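Local coordinates for putative exported protein (Aeromonas hydrophila subsp. hydrophila, PDB 4PJ2) that probably inhibits invertebrate-type (i-type) lysozymes in the bacterial periplasm and carries a bound magnesium ion, at residues V16-E21 with R35-A40; T29-V34 with G52-R57; P75-V80 with D93-N98. All coordinates share one frame; numbering follows the deposited sequence. Where two conformers were deposited one is given.

Contact 1 of 3, residues V16-E21 with R35-A40; sequences VVTVSE and RLYSGA
Residues 16-21 and 35-37 run as neighbouring antiparallel strands, their short axes 4.7 Å apart at 159°, with Val16 facing Tyr37 and Thr18 facing Arg35 as hydrogen-bonded pairs and Val17 facing Leu36 as the non-hydrogen-bonded pair between them. The Tyr37 N to Val16 O bond is the shortest of the four backbone bonds, at 2.8 Å. Val16, Thr18, Arg35 and Tyr37 share one face of the sheet. There the Tyr37 ring, with CG anti to the carbonyl carbon (chi1 -57°), swings back beside its own backbone N and runs past Val16 toward Thr18, presenting its CD2/CE2 edge to them: Val16 O lies in the ring plane, 3.6 Å from CD2, and Thr18 OG1 stands near that plane, 3.9 Å from CE2. A water joins the two hydroxyls, 2.7 Å from Thr18 OG1 and 2.8 Å from Tyr37 OH, so the polar ends of both side chains are tied across the strands without touching directly. Thr18 OG1 also rests against Arg35 CB, at 3.6 Å, while the arginine chain leads off to a salt bridge with Asp33 on its own strand. Val16 CG2 reaches Gly39 CA in the turn that follows the strand. On the other face, Leu36 CD1 approaches Val16 O, and Val17 packs on Leu9 of strand 6-10. Beyond Tyr37 the chain leaves the sheet in an ST turn, Ser38 OG accepting from Ala40 N. Regular pairing of this kind is that of a beta hairpin, here the two central strands of a four-stranded antiparallel sheet.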
loop_
_atom_site.group_PDB
_atom_site.type_symbol
_atom_site.label_atom_id
_atom_site.label_comp_id
_atom_site.label_asym_id
_atom_site.label_seq_id
_atom_site.Cartn_x
_atom_site.Cartn_y
_atom_site.Cartn_z
ATOM N N VAL A 16 -14.005 20.329 9.679
ATOM C CA VAL A 16 -12.981 20.165 8.670
ATOM C C VAL A 16 -12.035 19.071 9.131
ATOM O O VAL A 16 -11.692 18.990 10.311
ATOM C CB VAL A 16 -12.221 21.478 8.453
ATOM C CG1 VAL A 16 -11.026 21.291 7.531
ATOM C CG2 VAL A 16 -13.176 22.533 7.933
ATOM N N VAL A 17 -11.609 18.231 8.201
ATOM C CA VAL A 17 -10.686 17.151 8.513
ATOM C C VAL A 17 -9.473 17.261 7.598
ATOM O O VAL A 17 -9.591 17.617 6.431
ATOM C CB VAL A 17 -11.412 15.760 8.438
ATOM C CG1 VAL A 17 -11.769 15.379 7.013
ATOM C CG2 VAL A 17 -10.587 14.681 9.029
ATOM N N THR A 18 -8.296 16.947 8.131
ATOM C CA THR A 18 -7.122 16.746 7.310
ATOM C C THR A 18 -6.602 15.332 7.512
ATOM O O THR A 18 -6.779 14.729 8.566
ATOM C CB THR A 18 -6.007 17.746 7.594
ATOM O OG1 THR A 18 -5.493 17.499 8.899
ATOM C CG2 THR A 18 -6.493 19.179 7.484
ATOM N N VAL A 19 -5.967 14.821 6.470
ATOM C CA VAL A 19 -5.376 13.488 6.491
ATOM C C VAL A 19 -3.981 13.620 5.922
ATOM O O VAL A 19 -3.804 14.172 4.840
ATOM C CB VAL A 19 -6.197 12.478 5.667
ATOM C CG1 VAL A 19 -5.536 11.099 5.724
ATOM C CG2 VAL A 19 -7.619 12.421 6.191
ATOM N N SER A 20 -2.999 13.095 6.654
ATOM C CA SER A 20 -1.588 13.226 6.292
ATOM C C SER A 20 -0.848 11.928 6.512
ATOM O O SER A 20 -1.070 11.257 7.507
ATOM C CB SER A 20 -0.900 14.217 7.232
ATOM O OG SER A 20 -1.377 15.517 7.082
ATOM N N GLU A 21 0.076 11.590 5.615
ATOM C CA GLU A 21 1.038 10.528 5.910
ATOM C C GLU A 21 2.112 11.040 6.857
ATOM O O GLU A 21 2.439 12.218 6.878
ATOM C CB GLU A 21 1.653 10.009 4.608
ATOM C CG GLU A 21 0.669 9.111 3.848
ATOM C CD GLU A 21 1.159 8.648 2.494
ATOM O OE1 GLU A 21 2.143 9.215 1.992
ATOM O OE2 GLU A 21 0.551 7.717 1.914
ATOM N N ARG A 35 -6.991 14.494 11.474
ATOM C CA ARG A 35 -7.164 15.599 12.428
ATOM C C ARG A 35 -8.481 16.285 12.127
ATOM O O ARG A 35 -8.762 16.589 10.979
ATOM C CB ARG A 35 -6.009 16.598 12.338
ATOM C CG ARG A 35 -4.693 16.068 12.916
ATOM C CD ARG A 35 -3.562 17.008 12.622
ATOM N NE ARG A 35 -2.512 17.144 13.625
ATOM C CZ ARG A 35 -1.350 16.508 13.657
ATOM N NH1 ARG A 35 -1.069 15.515 12.829
ATOM N NH2 ARG A 35 -0.475 16.850 14.588
ATOM N N LEU A 36 -9.265 16.510 13.173
ATOM C CA LEU A 36 -10.580 17.120 13.080
ATOM C C LEU A 36 -10.548 18.497 13.706
ATOM O O LEU A 36 -10.029 18.666 14.824
ATOM C CB LEU A 36 -11.579 16.257 13.821
ATOM C CG LEU A 36 -13.037 16.678 13.802
ATOM C CD1 LEU A 36 -13.592 16.643 12.388
ATOM C CD2 LEU A 36 -13.849 15.800 14.721
ATOM N N TYR A 37 -11.122 19.449 12.987
ATOM C CA TYR A 37 -11.205 20.855 13.376
ATOM C C TYR A 37 -12.666 21.294 13.345
ATOM O O TYR A 37 -13.465 20.757 12.577
ATOM C CB TYR A 37 -10.405 21.725 12.401
ATOM C CG TYR A 37 -8.948 21.333 12.297
ATOM C CD1 TYR A 37 -7.965 22.025 13.006
ATOM C CD2 TYR A 37 -8.557 20.247 11.500
ATOM C CE1 TYR A 37 -6.650 21.645 12.928
ATOM C CE2 TYR A 37 -7.243 19.874 11.432
ATOM C CZ TYR A 37 -6.289 20.573 12.140
ATOM O OH TYR A 37 -4.986 20.156 12.042
ATOM N N SER A 38 -13.036 22.286 14.136
ATOM C CA SER A 38 -14.427 22.713 14.170
ATOM C C SER A 38 -14.860 23.386 12.882
ATOM O O SER A 38 -16.030 23.311 12.538
ATOM C CB SER A 38 -14.672 23.684 15.325
ATOM O OG SER A 38 -14.167 24.956 14.976
ATOM N N GLY A 39 -13.945 24.036 12.168
ATOM C CA GLY A 39 -14.305 24.807 10.988
ATOM C C GLY A 39 -15.150 26.023 11.305
ATOM O O GLY A 39 -15.806 26.570 10.418
ATOM N N ALA A 40 -15.139 26.475 12.555
ATOM C CA ALA A 40 -16.068 27.531 12.985
ATOM C C ALA A 40 -15.871 28.824 12.210
ATOM O O ALA A 40 -16.845 29.508 11.915
ATOM C CB ALA A 40 -15.921 27.774 14.471
HETATM O O HOH W 1 -3.648 19.332 9.755
#

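Contact 2 of 3, residues T29-V34 with G52-R57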
loop_
_atom_site.group_PDB
_atom_site.type_symbol
_atom_site.label_atom_id
_atom_site.label_comp_id
_atom_site.label_asym_id
_atom_site.label_seq_id
_atom_site.Cartn_x
_atom_site.Cartn_y
_atom_site.Cartn_z
ATOM N N THR A 29 5.149 1.998 3.723
ATOM C CA THR A 29 4.642 1.641 5.037
ATOM C C THR A 29 4.860 2.796 5.983
ATOM O O THR A 29 5.704 3.642 5.728
ATOM C CB THR A 29 5.332 0.335 5.560
ATOM O OG1 THR A 29 4.733 -0.107 6.773
ATOM C CG2 THR A 29 6.839 0.507 5.785
ATOM N N GLY A 30 4.120 2.816 7.082
ATOM C CA GLY A 30 4.297 3.846 8.092
ATOM C C GLY A 30 2.974 4.117 8.753
ATOM O O GLY A 30 2.307 3.202 9.228
ATOM N N SER A 31 2.589 5.385 8.783
ATOM C CA SER A 31 1.393 5.819 9.475
ATOM C C SER A 31 0.704 6.897 8.669
ATOM O O SER A 31 1.256 7.474 7.746
ATOM C CB SER A 31 1.743 6.361 10.858
ATOM O OG SER A 31 2.467 7.583 10.743
ATOM N N TYR A 32 -0.503 7.208 9.097
ATOM C CA TYR A 32 -1.153 8.432 8.690
ATOM C C TYR A 32 -1.925 8.956 9.880
ATOM O O TYR A 32 -2.185 8.238 10.838
ATOM C CB TYR A 32 -2.056 8.210 7.485
ATOM C CG TYR A 32 -3.296 7.409 7.756
ATOM C CD1 TYR A 32 -4.478 8.039 8.095
ATOM C CD2 TYR A 32 -3.303 6.032 7.648
ATOM C CE1 TYR A 32 -5.624 7.312 8.302
ATOM C CE2 TYR A 32 -4.442 5.301 7.858
ATOM C CZ TYR A 32 -5.601 5.943 8.181
ATOM O OH TYR A 32 -6.763 5.249 8.394
ATOM N N ASP A 33 -2.289 10.226 9.828
ATOM C CA ASP A 33 -3.127 10.788 10.860
ATOM C C ASP A 33 -4.319 11.485 10.253
ATOM O O ASP A 33 -4.290 11.914 9.100
ATOM C CB ASP A 33 -2.355 11.725 11.790
ATOM C CG ASP A 33 -1.769 12.925 11.092
ATOM O OD1 ASP A 33 -0.568 12.866 10.712
ATOM O OD2 ASP A 33 -2.494 13.943 10.976
ATOM N N VAL A 34 -5.367 11.525 11.058
ATOM C CA VAL A 34 -6.598 12.219 10.757
ATOM C C VAL A 34 -6.773 13.249 11.861
ATOM O O VAL A 34 -6.709 12.915 13.024
ATOM C CB VAL A 34 -7.784 11.242 10.782
ATOM C CG1 VAL A 34 -9.070 11.990 10.522
ATOM C CG2 VAL A 34 -7.588 10.118 9.766
ATOM N N GLY A 52 -7.367 14.249 17.087
ATOM C CA GLY A 52 -6.662 13.588 16.015
ATOM C C GLY A 52 -6.299 12.181 16.404
ATOM O O GLY A 52 -6.232 11.872 17.593
ATOM N N LYS A 53 -6.070 11.342 15.394
ATOM C CA LYS A 53 -5.703 9.951 15.597
ATOM C C LYS A 53 -4.633 9.572 14.600
ATOM O O LYS A 53 -4.651 10.031 13.457
ATOM C CB LYS A 53 -6.916 9.045 15.403
ATOM C CG LYS A 53 -8.047 9.304 16.347
ATOM C CD LYS A 53 -7.755 8.841 17.747
ATOM C CE LYS A 53 -8.785 9.392 18.722
ATOM N NZ LYS A 53 -8.543 8.897 20.101
ATOM N N VAL A 54 -3.716 8.707 15.029
ATOM C CA VAL A 54 -2.651 8.206 14.174
ATOM C C VAL A 54 -2.846 6.699 14.011
ATOM O O VAL A 54 -3.041 5.994 15.001
ATOM C CB VAL A 54 -1.250 8.459 14.785
ATOM C CG1 VAL A 54 -0.187 8.160 13.747
ATOM C CG2 VAL A 54 -1.125 9.891 15.272
ATOM N N LEU A 55 -2.807 6.233 12.767
ATOM C CA LEU A 55 -3.031 4.833 12.449
ATOM C C LEU A 55 -1.908 4.314 11.565
ATOM O O LEU A 55 -1.287 5.068 10.828
ATOM C CB LEU A 55 -4.351 4.650 11.705
ATOM C CG LEU A 55 -5.596 4.568 12.580
ATOM C CD1 LEU A 55 -6.015 5.922 13.072
ATOM C CD2 LEU A 55 -6.719 3.921 11.828
ATOM N N PRO A 56 -1.678 3.003 11.596
ATOM C CA PRO A 56 -0.739 2.401 10.658
ATOM C C PRO A 56 -1.254 2.450 9.231
ATOM O O PRO A 56 -2.470 2.439 9.005
ATOM C CB PRO A 56 -0.624 0.947 11.143
ATOM C CG PRO A 56 -1.774 0.721 11.954
ATOM C CD PRO A 56 -2.286 2.006 12.481
ATOM N N ARG A 57 -0.334 2.505 8.276
ATOM C CA ARG A 57 -0.702 2.323 6.881
ATOM C C ARG A 57 0.171 1.316 6.225
ATOM O O ARG A 57 1.393 1.376 6.256
ATOM C CB ARG A 57 -0.690 3.595 6.056
ATOM C CG ARG A 57 0.600 4.294 6.074
ATOM C CD ARG A 57 0.715 5.502 5.096
ATOM N NE ARG A 57 2.016 6.102 5.350
ATOM C CZ ARG A 57 3.129 5.881 4.672
ATOM N NH1 ARG A 57 3.139 5.129 3.588
ATOM N NH2 ARG A 57 4.250 6.460 5.066
#
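Tyr32 and Leu55 face each other as a hydrogen-bonded pair near the middle of two antiparallel strands, and their side chains lie side by side, pointing the same way. Leu55 CB sits over one face of the Tyr32 ring, 4.2 Å from its centroid and 26° off the normal, a CH-pi contact, and Leu55 CD2 touches Tyr32 OH. Arg57 CB comes up to the same ring at its edge, 3.9 Å from CD2. This is the close-packed side, where Tyr32, Val34 and Leu55 also meet Phe95 of the facing sheet and Tyr32 OH bonds to Asp93. At the end of the pair, Arg57 sends its extended chain back across the partner strand. CG stands between the backbone N and the carbonyl carbon (chi1 57°), which brings NE within 2.9 Å of Ser31 O; that oxygen lies in the guanidinium plane, although the donor approaches from 51° out of the carbonyl plane. Gly30 lies against one guanidinium face. Farther out, NH1 bonds to Gly59 O and NH2 forms a salt bridge with Glu25. The other face is looser and nearer solvent: Val54 CG1 is 3.9 Å from Ser31 CB, Val54 CG2 is 4.1 Å from Asp33 CB, and the Asp33 carboxylate turns away from Val54, toward Arg35. On the Tyr32 face, exposed Lys53 leads its chain away from the partner strand. The inner face thus combines apolar contacts with buried polar groups: the guanidinium spends its N-H groups on carbonyls and a carboxylate, which probably fixes its orientation and offsets the cost of burying its charge.

Contact 3 of 3, residues P75-V80 with D93-N98; sequences PELIVV and DAFTLN. With MG (magnesium ion), chain G.
The hairpin of strands 76-82 and 90-98 forms the middle of a four-stranded antiparallel sheet, and the magnesium site lies at one end of it, where Glu76 begins its strand. Leu77 pairs with Phe95 and Val79 with Asp93 through two backbone bonds each, the shortest being Phe95 N to Leu77 O at 2.7 Å. The Glu76 chain bends at chi2 (62°) and lies beside Thr96, whose CG2 is 3.8 Å from OE2. Both carboxylate oxygens bind the magnesium ion, Glu76 OE1 and OE2 each at 2.5 Å, a bidentate grip completed by Asp68, Asn70, Asp72 and the backbone oxygen of Gln74. Leu69 N donates to OE1 as well. One water lies 2.7 Å from Glu76 OE2, is also close to Pro75 O, and accepts from Leu97 N, coupling the metal ligand to the partner strand; a second bridges Pro75 O and Leu97 O where direct strand pairing has ended. On the face turned to the other sheet, Leu77 CB meets Leu97 CD2 at 4.0 Å. Val79 CG2 comes obliquely to Phe95 CE2, also at 4.0 Å, and the Phe95 ring sets its CD2 edge towards Leu77 O, which lies in the ring plane. Leu97 CD1 reaches back to Pro75 O, 3.5 Å away, with chi1 nearly eclipsed at 4°. Ile78 and Ala94 take the reverse face and pack on Leu69 of the metal loop. Aspartate, asparagine and aspartate at alternate positions, then a backbone carbonyl and a bidentate glutamate, recall the DxDxDG-type calcium loops, related to the EF-hand in their first ligands but with the bidentate acid at the ninth position and a strand following.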
loop_
_atom_site.group_PDB
_atom_site.type_symbol
_atom_site.label_atom_id
_atom_site.label_comp_id
_atom_site.label_asym_id
_atom_site.label_seq_id
_atom_site.Cartn_x
_atom_site.Cartn_y
_atom_site.Cartn_z
ATOM N N PRO A 75 -21.851 11.698 6.679
ATOM C CA PRO A 75 -20.786 10.845 6.140
ATOM C C PRO A 75 -19.715 10.477 7.156
ATOM O O PRO A 75 -19.325 11.309 7.982
ATOM C CB PRO A 75 -20.179 11.706 5.033
ATOM C CG PRO A 75 -20.420 13.106 5.483
ATOM C CD PRO A 75 -21.765 13.074 6.164
ATOM N N GLU A 76 -19.283 9.225 7.100
ATOM C CA GLU A 76 -18.046 8.772 7.727
ATOM C C GLU A 76 -16.916 9.080 6.787
ATOM O O GLU A 76 -17.121 9.249 5.586
ATOM C CB GLU A 76 -18.100 7.263 7.962
ATOM C CG GLU A 76 -18.827 6.872 9.221
ATOM C CD GLU A 76 -20.289 7.312 9.201
ATOM O OE1 GLU A 76 -21.083 6.764 8.397
ATOM O OE2 GLU A 76 -20.656 8.205 9.992
ATOM N N LEU A 77 -15.708 9.189 7.340
ATOM C CA LEU A 77 -14.515 9.304 6.524
ATOM C C LEU A 77 -13.922 7.941 6.318
ATOM O O LEU A 77 -13.747 7.192 7.275
ATOM C CB LEU A 77 -13.495 10.192 7.238
ATOM C CG LEU A 77 -12.100 10.251 6.608
ATOM C CD1 LEU A 77 -12.085 10.933 5.258
ATOM C CD2 LEU A 77 -11.137 10.932 7.569
ATOM N N ILE A 78 -13.603 7.635 5.069
ATOM C CA ILE A 78 -12.924 6.382 4.740
ATOM C C ILE A 78 -11.590 6.720 4.116
ATOM O O ILE A 78 -11.520 7.457 3.147
ATOM C CB ILE A 78 -13.754 5.484 3.796
ATOM C CG1 ILE A 78 -15.114 5.193 4.429
ATOM C CG2 ILE A 78 -12.975 4.185 3.517
ATOM C CD1 ILE A 78 -16.254 6.080 3.943
ATOM N N VAL A 79 -10.518 6.200 4.713
ATOM C CA VAL A 79 -9.173 6.376 4.183
ATOM C C VAL A 79 -8.748 5.058 3.553
ATOM O O VAL A 79 -8.683 4.041 4.239
ATOM C CB VAL A 79 -8.164 6.798 5.274
ATOM C CG1 VAL A 79 -6.778 6.987 4.676
ATOM C CG2 VAL A 79 -8.617 8.085 5.957
ATOM N N VAL A 80 -8.497 5.079 2.244
ATOM C CA VAL A 80 -8.157 3.873 1.491
ATOM C C VAL A 80 -6.669 3.862 1.217
ATOM O O VAL A 80 -6.120 4.844 0.756
ATOM C CB VAL A 80 -8.916 3.796 0.151
ATOM C CG1 VAL A 80 -8.575 2.483 -0.551
ATOM C CG2 VAL A 80 -10.412 3.924 0.374
ATOM N N ASP A 93 -9.613 2.289 6.593
ATOM C CA ASP A 93 -10.171 2.592 7.899
ATOM C C ASP A 93 -11.317 3.565 7.732
ATOM O O ASP A 93 -11.231 4.494 6.938
ATOM C CB ASP A 93 -9.101 3.210 8.801
ATOM C CG ASP A 93 -7.934 2.294 8.991
ATOM O OD1 ASP A 93 -8.120 1.219 9.598
ATOM O OD2 ASP A 93 -6.838 2.628 8.493
ATOM N N ALA A 94 -12.382 3.339 8.484
ATOM C CA ALA A 94 -13.510 4.263 8.520
ATOM C C ALA A 94 -13.554 4.968 9.876
ATOM O O ALA A 94 -13.289 4.347 10.908
ATOM C CB ALA A 94 -14.826 3.530 8.258
ATOM N N PHE A 95 -13.931 6.242 9.847
ATOM C CA PHE A 95 -14.018 7.084 11.034
ATOM C C PHE A 95 -15.359 7.785 11.102
ATOM O O PHE A 95 -15.858 8.279 10.091
ATOM C CB PHE A 95 -12.943 8.184 11.029
ATOM C CG PHE A 95 -11.540 7.678 10.946
ATOM C CD1 PHE A 95 -10.737 7.618 12.071
ATOM C CD2 PHE A 95 -11.009 7.302 9.734
ATOM C CE1 PHE A 95 -9.445 7.159 11.976
ATOM C CE2 PHE A 95 -9.716 6.821 9.637
ATOM C CZ PHE A 95 -8.937 6.758 10.757
ATOM N N THR A 96 -15.916 7.842 12.299
ATOM C CA THR A 96 -17.020 8.756 12.563
ATOM C C THR A 96 -16.438 10.082 13.006
ATOM O O THR A 96 -15.381 10.111 13.654
ATOM C CB THR A 96 -17.988 8.234 13.629
ATOM O OG1 THR A 96 -17.260 7.809 14.779
ATOM C CG2 THR A 96 -18.779 7.074 13.087
ATOM N N LEU A 97 -17.122 11.163 12.611
ATOM C CA LEU A 97 -16.728 12.543 12.903
ATOM C C LEU A 97 -17.947 13.490 12.869
ATOM O O LEU A 97 -18.592 13.681 11.825
ATOM C CB LEU A 97 -15.685 13.068 11.928
ATOM C CG LEU A 97 -15.238 12.209 10.759
ATOM C CD1 LEU A 97 -16.340 12.050 9.734
ATOM C CD2 LEU A 97 -14.058 12.847 10.122
ATOM N N ASN A 98 -18.245 14.111 14.000
ATOM C CA ASN A 98 -19.356 15.052 14.074
ATOM C C ASN A 98 -19.177 16.005 15.260
ATOM O O ASN A 98 -18.340 15.781 16.142
ATOM C CB ASN A 98 -20.693 14.300 14.157
ATOM C CG ASN A 98 -20.738 13.324 15.304
ATOM O OD1 ASN A 98 -20.750 13.726 16.474
ATOM N ND2 ASN A 98 -20.768 12.032 14.985
HETATM MG MG MG G . -22.974 8.211 9.050
HETATM O O HOH W 2 -19.411 10.488 10.563
HETATM O O HOH W 3 -19.763 13.762 9.299
#

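Contacts 1 and 2 share strand 30-37 and lie in one antiparallel sheet, joined where Asp33 N probably bonds to Ser20 O, whereas contact 3 belongs to the second sheet, packed face to face against the first. Contact 3 is buried; the other two are only partly so. Contact 1 has an apolar inner face, whereas that of contact 2 also buries an arginine and a tyrosine hydroxyl. Val19 and Leu36 from contact 1 meet Leu77 and Leu97, respectively, between the sheets. Polar chemistry differs: a water bridge between hydroxyls in contact 1, a buried guanidinium held by carbonyls and a carboxylate in contact 2, and metal ligation at the strand end in contact 3.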